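Long-range contacts in LPXTG cell wall surface protein (Streptococcus gordonii, PDB 4IGB), which probably serves as a wall-anchored surface adhesin, seen here as the N-terminal part of a longer protein with its N1 and N2 domains: residues Pro294-Asp299 with Asn425-Ala430; Lys314-Val319 with Ser386-Ile391; Ser331-Val336 with Val374-Glu379; Leu348-Gly353 with Arg361-Glu366. All coordinates share one frame; numbering follows the deposited sequence.

Contact 1 (Pro294-Asp299 with Asn425-Ala430); sequences PVLEVD and NQVSTA
With chi1 at 54°, Asn425 carries its CG between its own backbone N and carbonyl carbon, and from there the flat amide reaches the backbone of Leu296 with both ends. Leu296 N donates to Asn425 OD1 at 2.8 Å, nearly straight at 165° and in the carbonyl plane, on a lone pair of that oxygen. Asn425 ND2 returns the bond to Leu296 O at 3.0 Å, and the acceptor lies almost in the plane of the amide. Two bonds to one residue fix the amide's rotation, and within these segments the amide makes the bonds that the spread backbones do not make with each other.

Farther along, the gap is filled by hydrocarbon. Val427 stands between Leu296 and Val298. Its CG2 meets Leu296 CD2 at 3.6 Å, the two side chains crossing at about a right angle, and it also rests on Val298 CB at 3.8 Å as those two slide past each other in opposite directions. Val298 CG2 comes to 3.2 Å from Thr429 OG1. That hydroxyl is hydrogen-bonded to Pro300 O, just past the end of the first segment. On their other edges, strand 295-304 bonds to 310-317 and strand 427-432 to 409-417. The two nearly parallel strands are still spread apart at this end, their axes 6.9 Å from each other, and the Asn425 side chain bridges them in the beta-rich N2 domain, whose family falls in the adhesin clan.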
loop_
_atom_site.group_PDB
_atom_site.type_symbol
_atom_site.label_atom_id
_atom_site.label_comp_id
_atom_site.label_asym_id
_atom_site.label_seq_id
_atom_site.Cartn_x
_atom_site.Cartn_y
_atom_site.Cartn_z
ATOM N N PRO B 294 3.353 -15.953 10.896
ATOM C CA PRO B 294 3.021 -17.175 11.629
ATOM C C PRO B 294 4.221 -18.108 11.711
ATOM O O PRO B 294 5.016 -18.203 10.768
ATOM C CB PRO B 294 1.894 -17.788 10.786
ATOM C CG PRO B 294 1.214 -16.579 10.200
ATOM C CD PRO B 294 2.349 -15.635 9.865
ATOM N N VAL B 295 4.348 -18.775 12.853
ATOM C CA VAL B 295 5.413 -19.736 13.086
ATOM C C VAL B 295 4.859 -21.158 13.008
ATOM O O VAL B 295 3.942 -21.530 13.753
ATOM C CB VAL B 295 6.074 -19.521 14.470
ATOM C CG1 VAL B 295 7.150 -20.560 14.705
ATOM C CG2 VAL B 295 6.652 -18.109 14.558
ATOM N N LEU B 296 5.413 -21.944 12.097
ATOM C CA LEU B 296 4.927 -23.291 11.870
ATOM C C LEU B 296 5.983 -24.288 12.280
ATOM O O LEU B 296 7.155 -24.121 11.956
ATOM C CB LEU B 296 4.566 -23.489 10.396
ATOM C CG LEU B 296 4.045 -24.879 10.016
ATOM C CD1 LEU B 296 2.705 -25.135 10.702
ATOM C CD2 LEU B 296 3.915 -25.010 8.506
ATOM N N GLU B 297 5.558 -25.328 12.985
ATOM C CA GLU B 297 6.452 -26.378 13.437
ATOM C C GLU B 297 5.828 -27.726 13.100
ATOM O O GLU B 297 4.610 -27.854 13.058
ATOM C CB GLU B 297 6.670 -26.267 14.951
ATOM C CG GLU B 297 7.021 -24.862 15.422
ATOM C CD GLU B 297 7.036 -24.730 16.943
ATOM O OE1 GLU B 297 6.166 -24.026 17.499
ATOM O OE2 GLU B 297 7.926 -25.324 17.584
ATOM N N VAL B 298 6.661 -28.729 12.866
ATOM C CA VAL B 298 6.176 -30.059 12.565
ATOM C C VAL B 298 6.870 -31.084 13.460
ATOM O O VAL B 298 8.063 -30.969 13.741
ATOM C CB VAL B 298 6.414 -30.431 11.086
ATOM C CG1 VAL B 298 7.913 -30.475 10.772
ATOM C CG2 VAL B 298 5.761 -31.768 10.759
ATOM N N ASP B 299 6.109 -32.078 13.897
ATOM C CA ASP B 299 6.642 -33.206 14.656
ATOM C C ASP B 299 6.094 -34.475 14.022
ATOM O O ASP B 299 4.879 -34.685 14.018
ATOM C CB ASP B 299 6.215 -33.092 16.125
ATOM C CG ASP B 299 6.661 -34.280 16.972
ATOM O OD1 ASP B 299 6.137 -34.431 18.095
ATOM O OD2 ASP B 299 7.530 -35.059 16.528
ATOM N N ASN B 425 6.443 -19.770 7.816
ATOM C CA ASN B 425 7.596 -20.447 7.248
ATOM C C ASN B 425 7.114 -21.797 6.749
ATOM O O ASN B 425 6.111 -22.326 7.246
ATOM C CB ASN B 425 8.647 -20.675 8.327
ATOM C CG ASN B 425 8.080 -21.403 9.523
ATOM O OD1 ASN B 425 7.247 -20.859 10.248
ATOM N ND2 ASN B 425 8.501 -22.647 9.721
ATOM N N GLN B 426 7.824 -22.354 5.774
ATOM C CA GLN B 426 7.551 -23.708 5.313
ATOM C C GLN B 426 8.309 -24.742 6.155
ATOM O O GLN B 426 9.451 -24.514 6.552
ATOM C CB GLN B 426 7.924 -23.858 3.839
ATOM C CG GLN B 426 7.572 -25.230 3.268
ATOM C CD GLN B 426 8.096 -25.420 1.862
ATOM O OE1 GLN B 426 7.338 -25.379 0.894
ATOM N NE2 GLN B 426 9.403 -25.634 1.742
ATOM N N VAL B 427 7.680 -25.880 6.435
ATOM C CA VAL B 427 8.361 -26.945 7.175
ATOM C C VAL B 427 8.403 -28.209 6.354
ATOM O O VAL B 427 7.707 -28.332 5.350
ATOM C CB VAL B 427 7.690 -27.276 8.536
ATOM C CG1 VAL B 427 7.751 -26.072 9.480
ATOM C CG2 VAL B 427 6.257 -27.778 8.336
ATOM N N SER B 428 9.218 -29.157 6.793
ATOM C CA SER B 428 9.423 -30.366 6.018
ATOM C C SER B 428 9.513 -31.609 6.884
ATOM O O SER B 428 10.184 -31.621 7.910
ATOM C CB SER B 428 10.693 -30.243 5.175
ATOM O OG SER B 428 10.375 -29.934 3.832
ATOM N N THR B 429 8.834 -32.659 6.447
ATOM C CA THR B 429 9.031 -33.977 7.023
ATOM C C THR B 429 9.642 -34.907 5.979
ATOM O O THR B 429 9.016 -35.206 4.957
ATOM C CB THR B 429 7.718 -34.548 7.551
ATOM O OG1 THR B 429 7.205 -33.669 8.567
ATOM C CG2 THR B 429 7.942 -35.944 8.128
ATOM N N ALA B 430 10.877 -35.340 6.236
ATOM C CA ALA B 430 11.598 -36.221 5.322
ATOM C C ALA B 430 11.042 -37.636 5.371
ATOM O O ALA B 430 10.621 -38.113 6.424
ATOM C CB ALA B 430 13.079 -36.227 5.659
#

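Contact 2 (Lys314-Val319 with Ser386-Ile391); sequences KATFKV and SSDIII
Phe317 and Ile391 meet on the inward face of an antiparallel pair, and with Val319 they have the most surface buried here. Phe317 CE2 lies 3.7 Å from Ile391 CD1, the methyl approaching the ring at a slant. With CG anti to the carbonyl carbon (chi1 -58°), the ring folds back beside its own backbone N, which puts its CD2 edge 3.3 Å from Ile389 O, close to the ring plane. The same oxygen takes a hydrogen bond from Phe317 N at 2.7 Å, while Ile389 N bonds back to Phe317 O. A second reciprocal pair joins Ala315 and Ile391, N to O at 2.8 Å each way.

These are the hydrogen-bonded pairs of two central strands, 310-317 and 389-397, in the beta sandwich of the N2 domain; Phe317 packs inward on Val413 and Leu415 of strand 409-417.

Past Phe317 the strands give way to loop, and Val319 goes on with looser contacts. Its CG2 sits 3.9 Å from Ser387 O and touches the end of Ile389. Water takes over from direct bonding at this end: one molecule accepts from Val319 N at 2.9 Å and donates to both Ser386 O and Asp388 OD1, and a second donates to Val319 O and Ser386 O. Ser386 O is thus gripped by two waters, and the carboxylate of Asp388 is tethered through one of them to the backbone of the opposite segment.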
loop_
_atom_site.group_PDB
_atom_site.type_symbol
_atom_site.label_atom_id
_atom_site.label_comp_id
_atom_site.label_asym_id
_atom_site.label_seq_id
_atom_site.Cartn_x
_atom_site.Cartn_y
_atom_site.Cartn_z
ATOM N N LYS B 314 2.120 -27.580 14.449
ATOM C CA LYS B 314 1.804 -26.545 15.417
ATOM C C LYS B 314 2.033 -25.201 14.765
ATOM O O LYS B 314 3.141 -24.894 14.320
ATOM C CB LYS B 314 2.684 -26.669 16.660
ATOM C CG LYS B 314 2.299 -25.723 17.798
ATOM C CD LYS B 314 3.239 -25.911 19.001
ATOM C CE LYS B 314 2.928 -24.938 20.137
ATOM N NZ LYS B 314 3.969 -24.979 21.213
ATOM N N ALA B 315 0.980 -24.402 14.705
ATOM C CA ALA B 315 1.087 -23.079 14.114
ATOM C C ALA B 315 0.740 -22.002 15.122
ATOM O O ALA B 315 -0.315 -22.037 15.762
ATOM C CB ALA B 315 0.192 -22.965 12.890
ATOM N N THR B 316 1.632 -21.032 15.245
ATOM C CA THR B 316 1.432 -19.927 16.169
ATOM C C THR B 316 1.205 -18.636 15.405
ATOM O O THR B 316 2.062 -18.199 14.637
ATOM C CB THR B 316 2.651 -19.775 17.050
ATOM O OG1 THR B 316 2.874 -21.015 17.732
ATOM C CG2 THR B 316 2.460 -18.632 18.048
ATOM N N PHE B 317 0.047 -18.023 15.609
ATOM C CA PHE B 317 -0.310 -16.841 14.829
ATOM C C PHE B 317 -0.270 -15.593 15.690
ATOM O O PHE B 317 -1.019 -15.481 16.655
ATOM C CB PHE B 317 -1.709 -17.011 14.214
ATOM C CG PHE B 317 -1.834 -18.228 13.330
ATOM C CD1 PHE B 317 -1.600 -18.138 11.972
ATOM C CD2 PHE B 317 -2.176 -19.459 13.864
ATOM C CE1 PHE B 317 -1.696 -19.261 11.150
ATOM C CE2 PHE B 317 -2.284 -20.586 13.047
ATOM C CZ PHE B 317 -2.041 -20.482 11.688
ATOM N N LYS B 318 0.591 -14.644 15.338
ATOM C CA LYS B 318 0.571 -13.355 16.022
ATOM C C LYS B 318 -0.528 -12.497 15.414
ATOM O O LYS B 318 -0.647 -12.400 14.190
ATOM C CB LYS B 318 1.934 -12.654 15.936
ATOM C CG LYS B 318 2.005 -11.264 16.605
ATOM C CD LYS B 318 1.289 -10.204 15.768
ATOM C CE LYS B 318 2.117 -8.949 15.532
ATOM N NZ LYS B 318 2.767 -8.347 16.734
ATOM N N VAL B 319 -1.322 -11.871 16.276
ATOM C CA VAL B 319 -2.432 -11.048 15.850
ATOM C C VAL B 319 -2.043 -9.568 15.762
ATOM O O VAL B 319 -1.593 -8.981 16.741
ATOM C CB VAL B 319 -3.618 -11.207 16.829
ATOM C CG1 VAL B 319 -4.764 -10.314 16.422
ATOM C CG2 VAL B 319 -4.057 -12.672 16.918
ATOM N N SER B 386 -5.566 -10.149 22.352
ATOM C CA SER B 386 -4.340 -9.754 21.670
ATOM C C SER B 386 -3.321 -10.879 21.575
ATOM O O SER B 386 -2.364 -10.788 20.809
ATOM C CB SER B 386 -3.703 -8.574 22.396
ATOM O OG SER B 386 -3.287 -8.983 23.693
ATOM N N SER B 387 -3.500 -11.930 22.371
ATOM C CA SER B 387 -2.486 -12.974 22.448
ATOM C C SER B 387 -2.465 -13.864 21.209
ATOM O O SER B 387 -3.467 -13.981 20.501
ATOM C CB SER B 387 -2.673 -13.822 23.709
ATOM O OG SER B 387 -2.555 -13.011 24.871
ATOM N N ASP B 388 -1.307 -14.465 20.953
ATOM C CA ASP B 388 -1.134 -15.377 19.828
ATOM C C ASP B 388 -2.227 -16.435 19.821
ATOM O O ASP B 388 -2.689 -16.877 20.872
ATOM C CB ASP B 388 0.209 -16.091 19.930
ATOM C CG ASP B 388 1.392 -15.193 19.604
ATOM O OD1 ASP B 388 1.210 -13.983 19.318
ATOM O OD2 ASP B 388 2.525 -15.712 19.649
ATOM N N ILE B 389 -2.623 -16.858 18.630
ATOM C CA ILE B 389 -3.538 -17.982 18.502
ATOM C C ILE B 389 -2.710 -19.163 18.049
ATOM O O ILE B 389 -1.905 -19.031 17.140
ATOM C CB ILE B 389 -4.643 -17.681 17.489
ATOM C CG1 ILE B 389 -5.429 -16.449 17.956
ATOM C CG2 ILE B 389 -5.517 -18.916 17.257
ATOM C CD1 ILE B 389 -6.495 -15.982 16.988
ATOM N N ILE B 390 -2.882 -20.304 18.710
ATOM C CA ILE B 390 -2.061 -21.475 18.441
ATOM C C ILE B 390 -2.955 -22.590 17.950
ATOM O O ILE B 390 -3.878 -23.003 18.653
ATOM C CB ILE B 390 -1.377 -22.000 19.717
ATOM C CG1 ILE B 390 -0.824 -20.851 20.564
ATOM C CG2 ILE B 390 -0.312 -23.022 19.386
ATOM C CD1 ILE B 390 0.139 -19.996 19.849
ATOM N N ILE B 391 -2.684 -23.097 16.753
ATOM C CA ILE B 391 -3.503 -24.178 16.225
ATOM C C ILE B 391 -2.649 -25.407 16.032
ATOM O O ILE B 391 -1.609 -25.356 15.370
ATOM C CB ILE B 391 -4.155 -23.815 14.888
ATOM C CG1 ILE B 391 -4.954 -22.522 15.021
ATOM C CG2 ILE B 391 -5.002 -24.972 14.383
ATOM C CD1 ILE B 391 -5.566 -22.078 13.739
HETATM O O HOH W 1 -2.253 -8.443 19.198
HETATM O O HOH W 2 -0.557 -12.006 19.090
#

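Contact 3 (Ser331-Val336 with Val374-Glu379); sequences SSIEMV and VKMTPE
Glu334 and Lys375 lie side by side and point the same way, a non-hydrogen-bonded antiparallel pair in the layer of the N2 beta sandwich where strand 371-376 runs between 333-338 and 363-368, on the face away from the core. Both are extended beyond CG, and their methylenes run alongside each other: Glu334 CG is 3.8 Å from Lys375 CG, and Glu334 OE2 lies 3.7 Å from Lys375 CD. Lys375 NZ stays 4.3 Å from Glu334 OE2, beyond salt-bridge range. Lys375 instead forms a salt bridge with Glu366 of strand 363-368, and the nearby carboxylate of Glu334 probably adds a weaker electrostatic attraction.

The other face looks into the core. Met335, bent at chi2 (72°), swings its CE to 4.0 Å from Met376 SD, and the two thioether chains cross obliquely. Met376 CG in turn packs at 4.0 Å on Ile333 CG2. Val374 is on this face too, its CG1 4.5 Å from Met335 SD. Ile389 and Ile391 of strand 389-397 lie against Met335 from across the sandwich.

Beneath these side chains the backbones pair through Met335 N to Val374 O and Val374 N to Met335 O, and Met376 N bonds to Ile333 O. Beyond that bond the strands part, and the chain after Met376 turns into the short helix 378-382, with Thr377 as N-cap. A water fills in where direct pairing stops, accepting from Ile333 N at 2.9 Å and donating to Met376 O at 2.7 Å.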
loop_
_atom_site.group_PDB
_atom_site.type_symbol
_atom_site.label_atom_id
_atom_site.label_comp_id
_atom_site.label_asym_id
_atom_site.label_seq_id
_atom_site.Cartn_x
_atom_site.Cartn_y
_atom_site.Cartn_z
ATOM N N SER B 331 -12.552 -7.530 10.294
ATOM C CA SER B 331 -13.877 -8.109 10.192
ATOM C C SER B 331 -13.799 -9.633 10.162
ATOM O O SER B 331 -14.766 -10.323 10.469
ATOM C CB SER B 331 -14.562 -7.597 8.925
ATOM O OG SER B 331 -14.647 -6.181 8.969
ATOM N N SER B 332 -12.650 -10.161 9.770
ATOM C CA SER B 332 -12.461 -11.602 9.776
ATOM C C SER B 332 -11.007 -11.973 10.030
ATOM O O SER B 332 -10.082 -11.260 9.623
ATOM C CB SER B 332 -12.908 -12.199 8.440
ATOM O OG SER B 332 -12.003 -11.817 7.433
ATOM N N ILE B 333 -10.811 -13.097 10.710
ATOM C CA ILE B 333 -9.500 -13.692 10.828
ATOM C C ILE B 333 -9.640 -15.179 10.567
ATOM O O ILE B 333 -10.489 -15.838 11.160
ATOM C CB ILE B 333 -8.898 -13.487 12.224
ATOM C CG1 ILE B 333 -8.655 -11.992 12.499
ATOM C CG2 ILE B 333 -7.601 -14.275 12.363
ATOM C CD1 ILE B 333 -8.200 -11.708 13.973
ATOM N N GLU B 334 -8.803 -15.704 9.682
ATOM C CA GLU B 334 -8.852 -17.108 9.327
ATOM C C GLU B 334 -7.440 -17.624 9.148
ATOM O O GLU B 334 -6.516 -16.860 8.863
ATOM C CB GLU B 334 -9.662 -17.310 8.040
ATOM C CG GLU B 334 -11.008 -16.607 8.057
ATOM C CD GLU B 334 -11.825 -16.836 6.783
ATOM O OE1 GLU B 334 -11.321 -17.503 5.849
ATOM O OE2 GLU B 334 -12.980 -16.340 6.723
ATOM N N MET B 335 -7.277 -18.927 9.340
ATOM C CA MET B 335 -6.015 -19.590 9.098
ATOM C C MET B 335 -6.329 -20.734 8.158
ATOM O O MET B 335 -7.243 -21.524 8.418
ATOM C CB MET B 335 -5.423 -20.133 10.400
ATOM C CG MET B 335 -5.192 -19.067 11.463
ATOM S SD MET B 335 -6.730 -18.473 12.173
ATOM C CE MET B 335 -6.092 -17.688 13.676
ATOM N N VAL B 336 -5.580 -20.802 7.064
ATOM C CA VAL B 336 -5.829 -21.763 6.004
ATOM C C VAL B 336 -4.683 -22.748 5.960
ATOM O O VAL B 336 -3.537 -22.356 5.732
ATOM C CB VAL B 336 -5.887 -21.080 4.618
ATOM C CG1 VAL B 336 -6.037 -22.124 3.520
ATOM C CG2 VAL B 336 -7.025 -20.078 4.545
ATOM N N VAL B 374 -9.610 -22.521 9.529
ATOM C CA VAL B 374 -10.145 -22.089 10.809
ATOM C C VAL B 374 -10.548 -20.625 10.725
ATOM O O VAL B 374 -9.761 -19.785 10.300
ATOM C CB VAL B 374 -9.135 -22.280 11.944
ATOM C CG1 VAL B 374 -9.669 -21.648 13.233
ATOM C CG2 VAL B 374 -8.839 -23.754 12.125
ATOM N N LYS B 375 -11.781 -20.331 11.131
ATOM C CA LYS B 375 -12.307 -18.973 11.102
ATOM C C LYS B 375 -12.697 -18.579 12.508
ATOM O O LYS B 375 -13.542 -19.239 13.123
ATOM C CB LYS B 375 -13.546 -18.895 10.201
ATOM C CG LYS B 375 -13.351 -19.502 8.814
ATOM C CD LYS B 375 -14.609 -19.365 7.958
ATOM C CE LYS B 375 -14.451 -20.092 6.620
ATOM N NZ LYS B 375 -15.452 -19.629 5.613
ATOM N N MET B 376 -12.081 -17.517 13.023
ATOM C CA MET B 376 -12.454 -17.005 14.335
ATOM C C MET B 376 -13.840 -16.414 14.190
ATOM O O MET B 376 -14.149 -15.836 13.160
ATOM C CB MET B 376 -11.454 -15.955 14.829
ATOM C CG MET B 376 -10.003 -16.387 14.689
ATOM S SD MET B 376 -9.681 -18.041 15.365
ATOM C CE MET B 376 -9.987 -17.796 17.125
ATOM N N THR B 377 -14.682 -16.588 15.207
ATOM C CA THR B 377 -16.040 -16.057 15.168
ATOM C C THR B 377 -16.074 -14.553 15.436
ATOM O O THR B 377 -15.130 -13.983 16.001
ATOM C CB THR B 377 -16.924 -16.705 16.240
ATOM O OG1 THR B 377 -16.352 -16.439 17.526
ATOM C CG2 THR B 377 -17.027 -18.201 16.022
ATOM N N PRO B 378 -17.179 -13.904 15.041
ATOM C CA PRO B 378 -17.389 -12.490 15.362
ATOM C C PRO B 378 -17.245 -12.230 16.870
ATOM O O PRO B 378 -16.616 -11.239 17.261
ATOM C CB PRO B 378 -18.823 -12.243 14.895
ATOM C CG PRO B 378 -19.010 -13.227 13.762
ATOM C CD PRO B 378 -18.237 -14.447 14.169
ATOM N N GLU B 379 -17.788 -13.122 17.698
ATOM C CA GLU B 379 -17.674 -12.990 19.152
ATOM C C GLU B 379 -16.207 -12.957 19.591
ATOM O O GLU B 379 -15.832 -12.163 20.447
ATOM C CB GLU B 379 -18.433 -14.110 19.892
ATOM C CG GLU B 379 -18.206 -14.132 21.423
ATOM C CD GLU B 379 -18.577 -15.472 22.102
ATOM O OE1 GLU B 379 -19.649 -16.041 21.771
ATOM O OE2 GLU B 379 -17.796 -15.954 22.969
HETATM O O HOH W 3 -13.315 -14.521 10.924
#

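Contact 4 (Leu348-Gly353 with Arg361-Glu366); sequences LKVESG and RDYTIE
Val350 CG2 sits squarely over one face of the Tyr363 ring, 3.4 Å from its centroid and 13° off the normal, a clear CH-pi contact. Next to it, Leu348 and Ile365 reach toward each other tip to tip, with CD1 to CD1 at 3.8 Å. Leu348 CD1 also touches the ring, 4.1 Å from Tyr363 CE1, coming in at a slant as the two chains slide past each other.

What puts the ring there is its first torsion: chi1 of 67° sets CG over the residue's own main chain and sends the ring out toward strand 343-352, phenol end first. The hydroxyl then ends between two waters, each 2.7 Å from Tyr363 OH. One of them donates to Leu348 O at 3.1 Å and the other accepts from Val350 N at 3.0 Å, so the phenol is tied to the far backbone through solvent. No direct bond joins the two backbones, whose strand axes stay 9.5 Å apart.

Behind this first layer, Val374 of strand 371-376 touches both Leu348 and Tyr363, and Val350 leans on Ile389 and Leu357. Strand 343-352 is bonded to 389-397, and 363-368 to 371-376. The contact therefore fills the gap between strands from the two layers of the sandwich, side chains and water taking the place of sheet bonds, with the turn that carries strand 355-356 linking the two segments.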
loop_
_atom_site.group_PDB
_atom_site.type_symbol
_atom_site.label_atom_id
_atom_site.label_comp_id
_atom_site.label_asym_id
_atom_site.label_seq_id
_atom_site.Cartn_x
_atom_site.Cartn_y
_atom_site.Cartn_z
ATOM N N LEU B 348 -7.990 -30.965 14.981
ATOM C CA LEU B 348 -7.133 -29.869 15.437
ATOM C C LEU B 348 -7.683 -29.232 16.704
ATOM O O LEU B 348 -8.865 -29.373 17.016
ATOM C CB LEU B 348 -7.019 -28.790 14.353
ATOM C CG LEU B 348 -8.312 -28.047 14.032
ATOM C CD1 LEU B 348 -8.617 -26.985 15.085
ATOM C CD2 LEU B 348 -8.208 -27.396 12.665
ATOM N N LYS B 349 -6.834 -28.483 17.400
ATOM C CA LYS B 349 -7.275 -27.703 18.548
ATOM C C LYS B 349 -6.699 -26.292 18.440
ATOM O O LYS B 349 -5.668 -26.078 17.798
ATOM C CB LYS B 349 -6.848 -28.365 19.871
ATOM C CG LYS B 349 -5.359 -28.276 20.168
ATOM C CD LYS B 349 -5.002 -28.829 21.557
ATOM C CE LYS B 349 -3.482 -29.007 21.701
ATOM N NZ LYS B 349 -3.074 -29.697 22.981
ATOM N N VAL B 350 -7.374 -25.343 19.069
ATOM C CA VAL B 350 -7.002 -23.937 18.994
ATOM C C VAL B 350 -6.853 -23.393 20.408
ATOM O O VAL B 350 -7.759 -23.545 21.224
ATOM C CB VAL B 350 -8.097 -23.122 18.284
ATOM C CG1 VAL B 350 -7.658 -21.680 18.093
ATOM C CG2 VAL B 350 -8.480 -23.774 16.932
ATOM N N GLU B 351 -5.707 -22.784 20.702
ATOM C CA GLU B 351 -5.435 -22.236 22.031
ATOM C C GLU B 351 -4.989 -20.793 21.905
ATOM O O GLU B 351 -4.389 -20.411 20.903
ATOM C CB GLU B 351 -4.292 -22.991 22.707
ATOM C CG GLU B 351 -4.487 -24.489 22.846
ATOM C CD GLU B 351 -3.216 -25.201 23.268
ATOM O OE1 GLU B 351 -2.263 -25.254 22.458
ATOM O OE2 GLU B 351 -3.164 -25.708 24.408
ATOM N N SER B 352 -5.258 -20.006 22.940
ATOM C CA SER B 352 -4.746 -18.648 23.026
ATOM C C SER B 352 -4.739 -18.199 24.483
ATOM O O SER B 352 -5.726 -18.367 25.196
ATOM C CB SER B 352 -5.601 -17.695 22.200
ATOM O OG SER B 352 -4.997 -16.414 22.147
ATOM N N GLY B 353 -3.621 -17.639 24.923
ATOM C CA GLY B 353 -3.525 -17.126 26.277
ATOM C C GLY B 353 -3.759 -18.201 27.317
ATOM O O GLY B 353 -4.385 -17.944 28.341
ATOM N N ARG B 361 -18.085 -21.695 19.512
ATOM C CA ARG B 361 -18.020 -20.423 20.241
ATOM C C ARG B 361 -16.929 -19.475 19.735
ATOM O O ARG B 361 -17.187 -18.307 19.452
ATOM C CB ARG B 361 -17.803 -20.659 21.745
ATOM C CG ARG B 361 -17.672 -19.361 22.560
ATOM C CD ARG B 361 -17.107 -19.621 23.950
ATOM N NE ARG B 361 -17.128 -18.421 24.784
ATOM C CZ ARG B 361 -16.803 -18.393 26.079
ATOM N NH1 ARG B 361 -16.438 -19.504 26.698
ATOM N NH2 ARG B 361 -16.843 -17.248 26.755
ATOM N N ASP B 362 -15.703 -19.979 19.668
ATOM C CA ASP B 362 -14.540 -19.145 19.396
ATOM C C ASP B 362 -14.101 -19.234 17.937
ATOM O O ASP B 362 -13.604 -18.264 17.368
ATOM C CB ASP B 362 -13.378 -19.551 20.294
ATOM C CG ASP B 362 -13.677 -19.344 21.760
ATOM O OD1 ASP B 362 -14.158 -18.243 22.110
ATOM O OD2 ASP B 362 -13.434 -20.282 22.553
ATOM N N TYR B 363 -14.275 -20.405 17.341
ATOM C CA TYR B 363 -13.883 -20.605 15.963
ATOM C C TYR B 363 -14.763 -21.649 15.293
ATOM O O TYR B 363 -15.476 -22.406 15.964
ATOM C CB TYR B 363 -12.417 -21.040 15.893
ATOM C CG TYR B 363 -12.152 -22.412 16.481
ATOM C CD1 TYR B 363 -12.210 -23.557 15.691
ATOM C CD2 TYR B 363 -11.838 -22.557 17.824
ATOM C CE1 TYR B 363 -11.959 -24.813 16.230
ATOM C CE2 TYR B 363 -11.587 -23.802 18.374
ATOM C CZ TYR B 363 -11.645 -24.925 17.576
ATOM O OH TYR B 363 -11.384 -26.155 18.132
ATOM N N THR B 364 -14.710 -21.676 13.964
ATOM C CA THR B 364 -15.338 -22.743 13.185
ATOM C C THR B 364 -14.311 -23.340 12.239
ATOM O O THR B 364 -13.283 -22.724 11.945
ATOM C CB THR B 364 -16.511 -22.242 12.345
ATOM O OG1 THR B 364 -16.044 -21.244 11.429
ATOM C CG2 THR B 364 -17.594 -21.653 13.230
ATOM N N ILE B 365 -14.603 -24.541 11.759
ATOM C CA ILE B 365 -13.664 -25.284 10.948
ATOM C C ILE B 365 -14.352 -25.649 9.652
ATOM O O ILE B 365 -15.443 -26.220 9.653
ATOM C CB ILE B 365 -13.233 -26.583 11.627
ATOM C CG1 ILE B 365 -12.430 -26.301 12.897
ATOM C CG2 ILE B 365 -12.420 -27.433 10.667
ATOM C CD1 ILE B 365 -12.057 -27.569 13.639
ATOM N N GLU B 366 -13.717 -25.301 8.546
ATOM C CA GLU B 366 -14.235 -25.637 7.237
ATOM C C GLU B 366 -13.220 -26.530 6.558
ATOM O O GLU B 366 -12.036 -26.184 6.479
ATOM C CB GLU B 366 -14.460 -24.370 6.423
ATOM C CG GLU B 366 -14.772 -24.642 4.961
ATOM C CD GLU B 366 -15.042 -23.374 4.188
ATOM O OE1 GLU B 366 -15.810 -22.526 4.689
ATOM O OE2 GLU B 366 -14.473 -23.223 3.090
HETATM O O HOH W 4 -11.844 -28.585 16.982
HETATM O O HOH W 5 -9.954 -26.099 20.363
#

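In the fold
Going along the chain from its N terminus, each contact opens in turn before any closes: residues 294-299, then 314-319, 331-336 and 348-353. They close in reverse order, contact 4 at 361-366, contact 3 at 374-379, contact 2 at 386-391 and contact 1 at 425-430, so all four nest and none cross. Contacts 1 and 2 lie on adjacent strands, 295-304 and 310-317, which bond to each other. Contacts 2 and 3 meet in the core, where Phe317 packs on Met335. Contact 1 joins the first and last strands of the N2 domain, contacts 2 and 3 each pair strands within one layer, and contact 4 joins the two layers.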